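Local coordinates for amidohydrolase 3 domain-containing protein (Pyrococcus horikoshii, PDB 3IGH) that is of unknown specific function but probably hydrolyses carbon-nitrogen bonds other than peptide bonds, as a metal-dependent member of the amidohydrolase family, at residues L77-L82 and F104-D109; R83-I88 and D111-W116; H69-G74 and E184-Y189. One frame throughout, in Å; residues are numbered along the deposited sequence.

Overall arrangement
Following the chain from its N terminus, residues 69-74 open helix 70-78 and meet their partner last. Residues 77-82 finish that helix and run into strand 80-81; the loop 83-88 then leads to helix 88-96. Strand 103-108 returns so that 104-109 closes the loop of interaction 1, and 111-116, one residue further on, closes that of interaction 2; because their segments alternate, these two loops cross, and they touch. Helix 183-199 finally brings 184-189 back onto 69-74, so interaction 3 encloses both. Interaction 1 forms the edge of a small mixed sheet, interaction 2 packs the loop before helix 88-96 on helix 110-113, and interaction 3 joins two helices, one of which follows barrel strand 58-68.

Interaction 1: L77-L82 and F104-D109; sequences LEMVDL and FGFGWD
Val80 and Gly105 pair in parallel, joining the short edge strand 80-81 to strand 103-108, the two strands of a beta-alpha-beta unit whose helix is 88-96. Backbone bonds alternate across the pair: Val80 N gives its hydrogen to Phe104 O (2.9 Å), Phe106 N to Val80 O (3.0 Å), and Leu82 N to Phe106 O (2.8 Å). Val80 O also receives a CA-H...O contact from Gly105. On its other side, Gly105 bonds to strand 129-133, continuing the sheet, while Asp81 O takes a hydrogen bond from Arg94 of the connecting helix.

The Phe106 ring swings across strand 80-81, its CG wedged between backbone N and carbonyl carbon (chi1 78°). Met79 CB meets the ring's edge, and Met79 SD lies 4.9 Å from the centroid of the Phe106 ring, an oblique Met-aromatic contact. The Asp81 carboxylate, its plane turned 17° from that of the ring, brings OD1 to 3.6 Å from Phe106 CZ, while OD2 is held in a salt bridge by Arg83. Trp108 NE1 is satisfied by Ile131 O, and in the same residue CD1, at the indole edge, meets Leu82 CD1 at 3.8 Å.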
loop_
_atom_site.group_PDB
_atom_site.type_symbol
_atom_site.label_atom_id
_atom_site.label_comp_id
_atom_site.label_asym_id
_atom_site.label_seq_id
_atom_site.Cartn_x
_atom_site.Cartn_y
_atom_site.Cartn_z
ATOM N N LEU A 77 8.197 -20.653 -17.919
ATOM C CA LEU A 77 9.346 -21.372 -17.363
ATOM C C LEU A 77 8.999 -22.792 -16.891
ATOM O O LEU A 77 9.876 -23.648 -16.784
ATOM C CB LEU A 77 9.998 -20.570 -16.230
ATOM C CG LEU A 77 10.723 -19.279 -16.654
ATOM C CD1 LEU A 77 10.898 -18.328 -15.472
ATOM C CD2 LEU A 77 12.068 -19.565 -17.328
ATOM N N GLU A 78 7.718 -23.019 -16.613
ATOM C CA GLU A 78 7.207 -24.311 -16.150
ATOM C C GLU A 78 6.576 -25.147 -17.254
ATOM O O GLU A 78 6.327 -26.343 -17.068
ATOM C CB GLU A 78 6.189 -24.079 -15.030
ATOM C CG GLU A 78 6.818 -23.438 -13.794
ATOM C CD GLU A 78 7.944 -24.292 -13.218
ATOM O OE1 GLU A 78 7.683 -25.472 -12.903
ATOM O OE2 GLU A 78 9.083 -23.790 -13.091
ATOM N N MET A 79 6.316 -24.511 -18.393
ATOM C CA MET A 79 5.655 -25.147 -19.539
ATOM C C MET A 79 6.537 -26.213 -20.188
ATOM O O MET A 79 7.764 -26.148 -20.112
ATOM C CB MET A 79 5.295 -24.098 -20.599
ATOM C CG MET A 79 3.913 -23.504 -20.482
ATOM S SD MET A 79 3.586 -22.338 -21.820
ATOM C CE MET A 79 1.825 -22.123 -21.658
ATOM N N VAL A 80 5.893 -27.186 -20.828
ATOM C CA VAL A 80 6.591 -28.158 -21.664
ATOM C C VAL A 80 6.916 -27.528 -23.022
ATOM O O VAL A 80 6.030 -27.023 -23.725
ATOM C CB VAL A 80 5.766 -29.465 -21.852
ATOM C CG1 VAL A 80 6.548 -30.489 -22.672
ATOM C CG2 VAL A 80 5.402 -30.071 -20.500
ATOM N N ASP A 81 8.196 -27.564 -23.378
ATOM C CA ASP A 81 8.679 -27.015 -24.639
ATOM C C ASP A 81 8.537 -28.073 -25.746
ATOM O O ASP A 81 9.236 -29.089 -25.740
ATOM C CB ASP A 81 10.143 -26.579 -24.470
ATOM C CG ASP A 81 10.668 -25.770 -25.648
ATOM O OD1 ASP A 81 9.976 -25.652 -26.683
ATOM O OD2 ASP A 81 11.791 -25.237 -25.529
ATOM N N LEU A 82 7.642 -27.806 -26.696
ATOM C CA LEU A 82 7.358 -28.725 -27.798
ATOM C C LEU A 82 7.975 -28.283 -29.123
ATOM O O LEU A 82 7.707 -28.883 -30.168
ATOM C CB LEU A 82 5.845 -28.921 -27.968
ATOM C CG LEU A 82 5.035 -29.345 -26.737
ATOM C CD1 LEU A 82 3.540 -29.220 -27.024
ATOM C CD2 LEU A 82 5.389 -30.760 -26.286
ATOM N N PHE A 104 0.741 -27.657 -19.185
ATOM C CA PHE A 104 0.718 -26.624 -20.212
ATOM C C PHE A 104 1.940 -26.806 -21.107
ATOM O O PHE A 104 3.043 -27.058 -20.622
ATOM C CB PHE A 104 0.737 -25.221 -19.588
ATOM C CG PHE A 104 -0.548 -24.827 -18.904
ATOM C CD1 PHE A 104 -1.667 -24.456 -19.649
ATOM C CD2 PHE A 104 -0.628 -24.793 -17.514
ATOM C CE1 PHE A 104 -2.854 -24.075 -19.017
ATOM C CE2 PHE A 104 -1.810 -24.413 -16.871
ATOM C CZ PHE A 104 -2.924 -24.054 -17.628
ATOM N N GLY A 105 1.732 -26.686 -22.412
ATOM C CA GLY A 105 2.813 -26.804 -23.371
ATOM C C GLY A 105 2.740 -25.715 -24.417
ATOM O O GLY A 105 1.713 -25.048 -24.559
ATOM N N PHE A 106 3.825 -25.546 -25.166
ATOM C CA PHE A 106 3.882 -24.511 -26.202
ATOM C C PHE A 106 4.851 -24.912 -27.309
ATOM O O PHE A 106 5.757 -25.721 -27.095
ATOM C CB PHE A 106 4.306 -23.148 -25.604
ATOM C CG PHE A 106 5.793 -23.028 -25.347
ATOM C CD1 PHE A 106 6.635 -22.423 -26.287
ATOM C CD2 PHE A 106 6.351 -23.524 -24.175
ATOM C CE1 PHE A 106 8.008 -22.331 -26.063
ATOM C CE2 PHE A 106 7.715 -23.421 -23.936
ATOM C CZ PHE A 106 8.547 -22.831 -24.885
ATOM N N GLY A 107 4.663 -24.312 -28.482
ATOM C CA GLY A 107 5.674 -24.350 -29.525
ATOM C C GLY A 107 5.593 -25.449 -30.566
ATOM O O GLY A 107 6.473 -25.530 -31.423
ATOM N N TRP A 108 4.557 -26.291 -30.520
ATOM C CA TRP A 108 4.428 -27.355 -31.528
ATOM C C TRP A 108 4.056 -26.782 -32.886
ATOM O O TRP A 108 3.485 -25.699 -32.981
ATOM C CB TRP A 108 3.430 -28.459 -31.105
ATOM C CG TRP A 108 1.999 -27.998 -30.937
ATOM C CD1 TRP A 108 1.396 -27.658 -29.759
ATOM C CD2 TRP A 108 0.998 -27.835 -31.959
ATOM N NE1 TRP A 108 0.099 -27.278 -29.983
ATOM C CE2 TRP A 108 -0.180 -27.389 -31.319
ATOM C CE3 TRP A 108 0.978 -28.025 -33.348
ATOM C CZ2 TRP A 108 -1.361 -27.120 -32.021
ATOM C CZ3 TRP A 108 -0.196 -27.757 -34.042
ATOM C CH2 TRP A 108 -1.351 -27.315 -33.379
ATOM N N ASP A 109 4.359 -27.536 -33.942
ATOM C CA ASP A 109 4.085 -27.105 -35.301
ATOM C C ASP A 109 3.745 -28.352 -36.111
ATOM O O ASP A 109 4.533 -29.305 -36.123
ATOM C CB ASP A 109 5.340 -26.416 -35.874
ATOM C CG ASP A 109 5.159 -25.900 -37.305
ATOM O OD1 ASP A 109 4.090 -26.075 -37.936
ATOM O OD2 ASP A 109 6.118 -25.275 -37.807
#

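Interaction 2: R83-I88 and D111-W116; sequences RGAKSI and DELGEW. With SO4 (sulfate ion), chain I.
Glu112 reaches out from the short helix 110-113, extended beyond CG, and lays its carboxylate against the backbone of Gly84. Gly84 N bonds to Glu112 OE2 on its syn side at 3.3 Å, 32° out of the carboxylate plane. Lys86 crosses the glutamate obliquely: bends at chi2 and chi4 curl its chain back, carrying CD past the carbonyl oxygen of Glu112 and bringing NZ to Gly84 O (3.0 Å), above that carbonyl's plane. From there Lys86 NZ makes only a long salt bridge to Glu112 OE1 (3.7 Å). Water 1 lies between Ala85 O and Glu112 OE2.

Leu113 turns CD2 into the loop, where it meets both Ala85 O and Ser87 O at 3.4 Å; Leu113 CD1 packs on Trp108, and the side chain also touches Leu91. Ile88 and Glu115 cross at about a right angle, Ile88 CG1 lying 3.5 Å from Glu115 OE1. Water 2 accepts from Ile88 N and bonds to Glu115 OE1 and, more distantly, Leu113 O, bridging the segments. Ser87 N-caps helix 88-96 through OG to Glu90 N. Trp116 NE1 bonds to sulfate O1 (3.3 Å) and weakly to O3; Gln110 NE2 bonds to the same ion, probably from the crystallisation liquor.

One direct hydrogen bond, a long ion pair and two bridging waters flank the buried Leu113; at this exposed surface, the separated charges of Lys86 and Glu112 would probably attract each other only modestly.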
loop_
_atom_site.group_PDB
_atom_site.type_symbol
_atom_site.label_atom_id
_atom_site.label_comp_id
_atom_site.label_asym_id
_atom_site.label_seq_id
_atom_site.Cartn_x
_atom_site.Cartn_y
_atom_site.Cartn_z
ATOM N N ARG A 83 8.797 -27.236 -29.084
ATOM C CA ARG A 83 9.482 -26.763 -30.285
ATOM C C ARG A 83 10.432 -27.842 -30.780
ATOM O O ARG A 83 11.152 -28.454 -29.992
ATOM C CB ARG A 83 10.262 -25.481 -30.001
ATOM C CG ARG A 83 9.388 -24.267 -29.757
ATOM C CD ARG A 83 10.232 -23.060 -29.412
ATOM N NE ARG A 83 10.977 -23.272 -28.174
ATOM C CZ ARG A 83 11.761 -22.362 -27.610
ATOM N NH1 ARG A 83 11.913 -21.172 -28.173
ATOM N NH2 ARG A 83 12.391 -22.639 -26.480
ATOM N N GLY A 84 10.393 -28.099 -32.081
ATOM C CA GLY A 84 11.256 -29.112 -32.672
ATOM C C GLY A 84 10.803 -30.557 -32.532
ATOM O O GLY A 84 11.508 -31.455 -32.994
ATOM N N ALA A 85 9.652 -30.795 -31.895
ATOM C CA ALA A 85 9.081 -32.148 -31.801
ATOM C C ALA A 85 8.685 -32.626 -33.197
ATOM O O ALA A 85 7.975 -31.929 -33.927
ATOM C CB ALA A 85 7.881 -32.184 -30.852
ATOM N N LYS A 86 9.176 -33.805 -33.566
ATOM C CA LYS A 86 9.101 -34.279 -34.944
ATOM C C LYS A 86 8.017 -35.325 -35.200
ATOM O O LYS A 86 7.811 -35.728 -36.347
ATOM C CB LYS A 86 10.471 -34.801 -35.399
ATOM C CG LYS A 86 11.546 -33.721 -35.564
ATOM C CD LYS A 86 11.148 -32.663 -36.600
ATOM C CE LYS A 86 12.298 -31.709 -36.894
ATOM N NZ LYS A 86 12.651 -30.858 -35.724
ATOM N N SER A 87 7.336 -35.753 -34.137
ATOM C CA SER A 87 6.236 -36.723 -34.229
ATOM C C SER A 87 5.278 -36.568 -33.058
ATOM O O SER A 87 5.652 -36.010 -32.025
ATOM C CB SER A 87 6.778 -38.152 -34.231
ATOM O OG SER A 87 7.501 -38.417 -33.040
ATOM N N ILE A 88 4.054 -37.080 -33.218
ATOM C CA ILE A 88 3.081 -37.154 -32.121
ATOM C C ILE A 88 3.683 -37.919 -30.942
ATOM O O ILE A 88 3.558 -37.492 -29.790
ATOM C CB ILE A 88 1.728 -37.785 -32.577
ATOM C CG1 ILE A 88 1.059 -36.938 -33.671
ATOM C CG2 ILE A 88 0.765 -37.994 -31.395
ATOM C CD1 ILE A 88 0.856 -35.458 -33.330
ATOM N N ASP A 111 3.860 -28.725 -39.200
ATOM C CA ASP A 111 4.880 -28.870 -40.247
ATOM C C ASP A 111 6.070 -29.722 -39.800
ATOM O O ASP A 111 6.668 -30.445 -40.605
ATOM C CB ASP A 111 5.339 -27.495 -40.738
ATOM C CG ASP A 111 4.281 -26.790 -41.570
ATOM O OD1 ASP A 111 3.279 -27.442 -41.947
ATOM O OD2 ASP A 111 4.456 -25.587 -41.857
ATOM N N GLU A 112 6.399 -29.646 -38.514
ATOM C CA GLU A 112 7.450 -30.478 -37.918
ATOM C C GLU A 112 6.952 -31.871 -37.538
ATOM O O GLU A 112 7.672 -32.864 -37.682
ATOM C CB GLU A 112 8.033 -29.796 -36.677
ATOM C CG GLU A 112 8.741 -28.466 -36.957
ATOM C CD GLU A 112 9.362 -27.857 -35.701
ATOM O OE1 GLU A 112 10.602 -27.732 -35.656
ATOM O OE2 GLU A 112 8.614 -27.511 -34.758
ATOM N N LEU A 113 5.720 -31.927 -37.040
ATOM C CA LEU A 113 5.102 -33.160 -36.558
ATOM C C LEU A 113 4.678 -34.087 -37.702
ATOM O O LEU A 113 4.724 -35.310 -37.567
ATOM C CB LEU A 113 3.867 -32.820 -35.710
ATOM C CG LEU A 113 4.060 -32.083 -34.377
ATOM C CD1 LEU A 113 2.718 -31.591 -33.850
ATOM C CD2 LEU A 113 4.756 -32.972 -33.365
ATOM N N GLY A 114 4.272 -33.492 -38.818
ATOM C CA GLY A 114 3.726 -34.245 -39.945
ATOM C C GLY A 114 2.211 -34.193 -40.027
ATOM O O GLY A 114 1.619 -34.554 -41.052
ATOM N N GLU A 115 1.599 -33.715 -38.943
ATOM C CA GLU A 115 0.156 -33.785 -38.711
ATOM C C GLU A 115 -0.202 -32.943 -37.476
ATOM O O GLU A 115 0.668 -32.618 -36.672
ATOM C CB GLU A 115 -0.269 -35.246 -38.487
ATOM C CG GLU A 115 0.526 -35.973 -37.400
ATOM C CD GLU A 115 0.098 -37.423 -37.206
ATOM O OE1 GLU A 115 0.966 -38.257 -36.872
ATOM O OE2 GLU A 115 -1.100 -37.735 -37.380
ATOM N N TRP A 116 -1.480 -32.602 -37.327
ATOM C CA TRP A 116 -1.956 -31.871 -36.147
ATOM C C TRP A 116 -2.096 -32.804 -34.947
ATOM O O TRP A 116 -2.506 -33.958 -35.104
ATOM C CB TRP A 116 -3.304 -31.215 -36.439
ATOM C CG TRP A 116 -3.235 -30.006 -37.324
ATOM C CD1 TRP A 116 -2.874 -29.964 -38.644
ATOM C CD2 TRP A 116 -3.570 -28.661 -36.960
ATOM N NE1 TRP A 116 -2.953 -28.676 -39.120
ATOM C CE2 TRP A 116 -3.379 -27.856 -38.108
ATOM C CE3 TRP A 116 -4.011 -28.055 -35.774
ATOM C CZ2 TRP A 116 -3.609 -26.474 -38.102
ATOM C CZ3 TRP A 116 -4.247 -26.684 -35.770
ATOM C CH2 TRP A 116 -4.046 -25.909 -36.927
HETATM S S SO4 I . -2.152 -26.871 -42.446
HETATM O O1 SO4 I . -2.340 -28.318 -42.316
HETATM O O2 SO4 I . -2.572 -26.434 -43.775
HETATM O O3 SO4 I . -2.959 -26.190 -41.436
HETATM O O4 SO4 I . -0.741 -26.539 -42.262
HETATM O O HOH W 1 6.631 -29.425 -33.359
HETATM O O HOH W 2 3.533 -37.923 -35.943
#

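Interaction 3: H69-G74 and E184-Y189; sequences HLDELG and EDYVYY. With SO4 (sulfate ion), chain B.
Gly74 and Tyr189 bring together helix 70-78, which follows strand 58-68 of the TIM barrel typical of amidohydrolases, and helix 183-199. The short helical segments cross almost at right angles, 82°, with their axes 8.6 Å apart.

Backbone packing is closest at the glycine. Having no side chain there, Gly74 lets its CA come within 3.1 Å of Tyr189 O in a CA-H...O contact, and the two CA atoms lie only 4.0 Å apart. Tyr189 also lies against the first helix with its own side chain: CB meets Asp71 O, and CD1 lies 3.6 Å from Gly74 C. Leu70 and Leu73 extend the apolar packing to Ala193 and Leu197, further along helix 183-199.

Polar contacts centre on Asp71. Its CG sits between backbone N and carbonyl carbon (chi1 54°), which folds the carboxylate back onto its own helix, and OD1 receives Glu72 N from above the carboxylate plane. Asp71 and Tyr186 run side by side, pointing the same way, carboxylate and ring planes 34° apart. No direct hydrogen bond links the two segments; water 3 connects Asp71 OD2 (3.0 Å) only weakly to Tyr186 OH. That hydroxyl is engaged by Asn177 O and Asn211 ND2, which would fix the ring's position.

A sulfate ion, probably from the crystallisation liquor, lies at the N-terminal end of 69-74. His69, the N-cap residue of helix 70-78, has a weak bond from NE2 to sulfate O1 (3.0 Å), in the plane of its ring. His67, Lys262, His314 and His339 also hydrogen-bond this sulfate; with His69, this gathering is consistent with the metal centre of amidohydrolases, His67 and His69 forming the His-X-His motif at the end of strand 58-68. Back at the helix crossing, Asp71 OD2 lies in plane at the ring edge of Tyr186, 3.4 Å from CE2.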
loop_
_atom_site.group_PDB
_atom_site.type_symbol
_atom_site.label_atom_id
_atom_site.label_comp_id
_atom_site.label_asym_id
_atom_site.label_seq_id
_atom_site.Cartn_x
_atom_site.Cartn_y
_atom_site.Cartn_z
ATOM N N HIS A 69 5.385 -9.514 -18.263
ATOM C CA HIS A 69 4.278 -10.231 -17.665
ATOM C C HIS A 69 4.862 -11.269 -16.729
ATOM O O HIS A 69 5.262 -12.349 -17.157
ATOM C CB HIS A 69 3.452 -10.918 -18.748
ATOM C CG HIS A 69 2.967 -9.993 -19.820
ATOM N ND1 HIS A 69 1.768 -9.320 -19.733
ATOM C CD2 HIS A 69 3.513 -9.642 -21.007
ATOM C CE1 HIS A 69 1.600 -8.583 -20.819
ATOM N NE2 HIS A 69 2.648 -8.756 -21.606
ATOM N N LEU A 70 4.907 -10.923 -15.447
ATOM C CA LEU A 70 5.545 -11.728 -14.419
ATOM C C LEU A 70 4.865 -13.088 -14.285
ATOM O O LEU A 70 5.536 -14.113 -14.200
ATOM C CB LEU A 70 5.499 -10.950 -13.097
ATOM C CG LEU A 70 6.657 -10.819 -12.116
ATOM C CD1 LEU A 70 8.000 -10.626 -12.791
ATOM C CD2 LEU A 70 6.392 -9.652 -11.168
ATOM N N ASP A 71 3.534 -13.101 -14.305
ATOM C CA ASP A 71 2.788 -14.355 -14.187
ATOM C C ASP A 71 2.994 -15.268 -15.410
ATOM O O ASP A 71 3.219 -16.474 -15.262
ATOM C CB ASP A 71 1.297 -14.096 -13.928
ATOM C CG ASP A 71 0.650 -13.165 -14.963
ATOM O OD1 ASP A 71 1.346 -12.501 -15.775
ATOM O OD2 ASP A 71 -0.587 -13.095 -14.956
ATOM N N GLU A 72 2.952 -14.681 -16.604
ATOM C CA GLU A 72 3.160 -15.430 -17.837
ATOM C C GLU A 72 4.591 -15.936 -17.955
ATOM O O GLU A 72 4.813 -17.005 -18.505
ATOM C CB GLU A 72 2.789 -14.596 -19.049
ATOM C CG GLU A 72 1.292 -14.336 -19.182
ATOM C CD GLU A 72 0.957 -13.363 -20.311
ATOM O OE1 GLU A 72 1.841 -13.066 -21.147
ATOM O OE2 GLU A 72 -0.198 -12.893 -20.360
ATOM N N LEU A 73 5.554 -15.178 -17.434
ATOM C CA LEU A 73 6.949 -15.617 -17.448
ATOM C C LEU A 73 7.110 -16.864 -16.573
ATOM O O LEU A 73 7.749 -17.834 -16.975
ATOM C CB LEU A 73 7.904 -14.506 -16.991
ATOM C CG LEU A 73 9.384 -14.882 -16.789
ATOM C CD1 LEU A 73 10.002 -15.490 -18.048
ATOM C CD2 LEU A 73 10.209 -13.660 -16.309
ATOM N N GLY A 74 6.524 -16.826 -15.384
ATOM C CA GLY A 74 6.493 -17.984 -14.487
ATOM C C GLY A 74 5.887 -19.212 -15.147
ATOM O O GLY A 74 6.461 -20.290 -15.058
ATOM N N GLU A 184 -2.749 -19.491 -5.440
ATOM C CA GLU A 184 -1.544 -20.256 -5.107
ATOM C C GLU A 184 -0.690 -20.545 -6.349
ATOM O O GLU A 184 0.542 -20.517 -6.274
ATOM C CB GLU A 184 -1.892 -21.565 -4.377
ATOM C CG GLU A 184 -2.872 -21.416 -3.214
ATOM C CD GLU A 184 -4.320 -21.624 -3.633
ATOM O OE1 GLU A 184 -5.026 -20.614 -3.856
ATOM O OE2 GLU A 184 -4.748 -22.797 -3.752
ATOM N N ASP A 185 -1.341 -20.816 -7.486
ATOM C CA ASP A 185 -0.635 -21.003 -8.763
ATOM C C ASP A 185 0.100 -19.728 -9.181
ATOM O O ASP A 185 1.262 -19.782 -9.590
ATOM C CB ASP A 185 -1.593 -21.389 -9.883
ATOM C CG ASP A 185 -2.169 -22.779 -9.705
ATOM O OD1 ASP A 185 -1.512 -23.641 -9.086
ATOM O OD2 ASP A 185 -3.287 -22.997 -10.187
ATOM N N TYR A 186 -0.593 -18.597 -9.075
ATOM C CA TYR A 186 -0.006 -17.290 -9.385
ATOM C C TYR A 186 1.164 -16.955 -8.468
ATOM O O TYR A 186 2.173 -16.429 -8.939
ATOM C CB TYR A 186 -1.053 -16.183 -9.332
ATOM C CG TYR A 186 -1.901 -16.037 -10.577
ATOM C CD1 TYR A 186 -3.104 -16.735 -10.713
ATOM C CD2 TYR A 186 -1.511 -15.187 -11.613
ATOM C CE1 TYR A 186 -3.898 -16.589 -11.851
ATOM C CE2 TYR A 186 -2.289 -15.041 -12.759
ATOM C CZ TYR A 186 -3.477 -15.746 -12.865
ATOM O OH TYR A 186 -4.253 -15.593 -13.975
ATOM N N VAL A 187 1.044 -17.272 -7.176
ATOM C CA VAL A 187 2.157 -17.071 -6.231
ATOM C C VAL A 187 3.381 -17.873 -6.708
ATOM O O VAL A 187 4.484 -17.343 -6.780
ATOM C CB VAL A 187 1.770 -17.425 -4.749
ATOM C CG1 VAL A 187 2.983 -17.437 -3.828
ATOM C CG2 VAL A 187 0.730 -16.445 -4.207
ATOM N N TYR A 188 3.153 -19.137 -7.061
ATOM C CA TYR A 188 4.202 -20.023 -7.565
ATOM C C TYR A 188 4.845 -19.473 -8.852
ATOM O O TYR A 188 6.071 -19.429 -8.959
ATOM C CB TYR A 188 3.625 -21.427 -7.779
ATOM C CG TYR A 188 4.574 -22.413 -8.429
ATOM C CD1 TYR A 188 5.490 -23.131 -7.666
ATOM C CD2 TYR A 188 4.537 -22.643 -9.803
ATOM C CE1 TYR A 188 6.362 -24.040 -8.260
ATOM C CE2 TYR A 188 5.401 -23.544 -10.406
ATOM C CZ TYR A 188 6.309 -24.239 -9.630
ATOM O OH TYR A 188 7.158 -25.137 -10.228
ATOM N N TYR A 189 4.013 -19.047 -9.809
ATOM C CA TYR A 189 4.515 -18.503 -11.075
ATOM C C TYR A 189 5.316 -17.218 -10.888
ATOM O O TYR A 189 6.376 -17.051 -11.494
ATOM C CB TYR A 189 3.377 -18.264 -12.063
ATOM C CG TYR A 189 2.734 -19.526 -12.599
ATOM C CD1 TYR A 189 3.497 -20.654 -12.903
ATOM C CD2 TYR A 189 1.360 -19.581 -12.828
ATOM C CE1 TYR A 189 2.903 -21.810 -13.412
ATOM C CE2 TYR A 189 0.760 -20.730 -13.328
ATOM C CZ TYR A 189 1.537 -21.838 -13.614
ATOM O OH TYR A 189 0.940 -22.973 -14.107
HETATM S S SO4 B . 1.424 -6.143 -24.697
HETATM O O1 SO4 B . 1.624 -6.536 -23.317
HETATM O O2 SO4 B . 2.563 -6.588 -25.485
HETATM O O3 SO4 B . 0.231 -6.800 -25.213
HETATM O O4 SO4 B . 1.318 -4.681 -24.774
HETATM O O HOH W 3 -1.779 -15.381 -16.421
#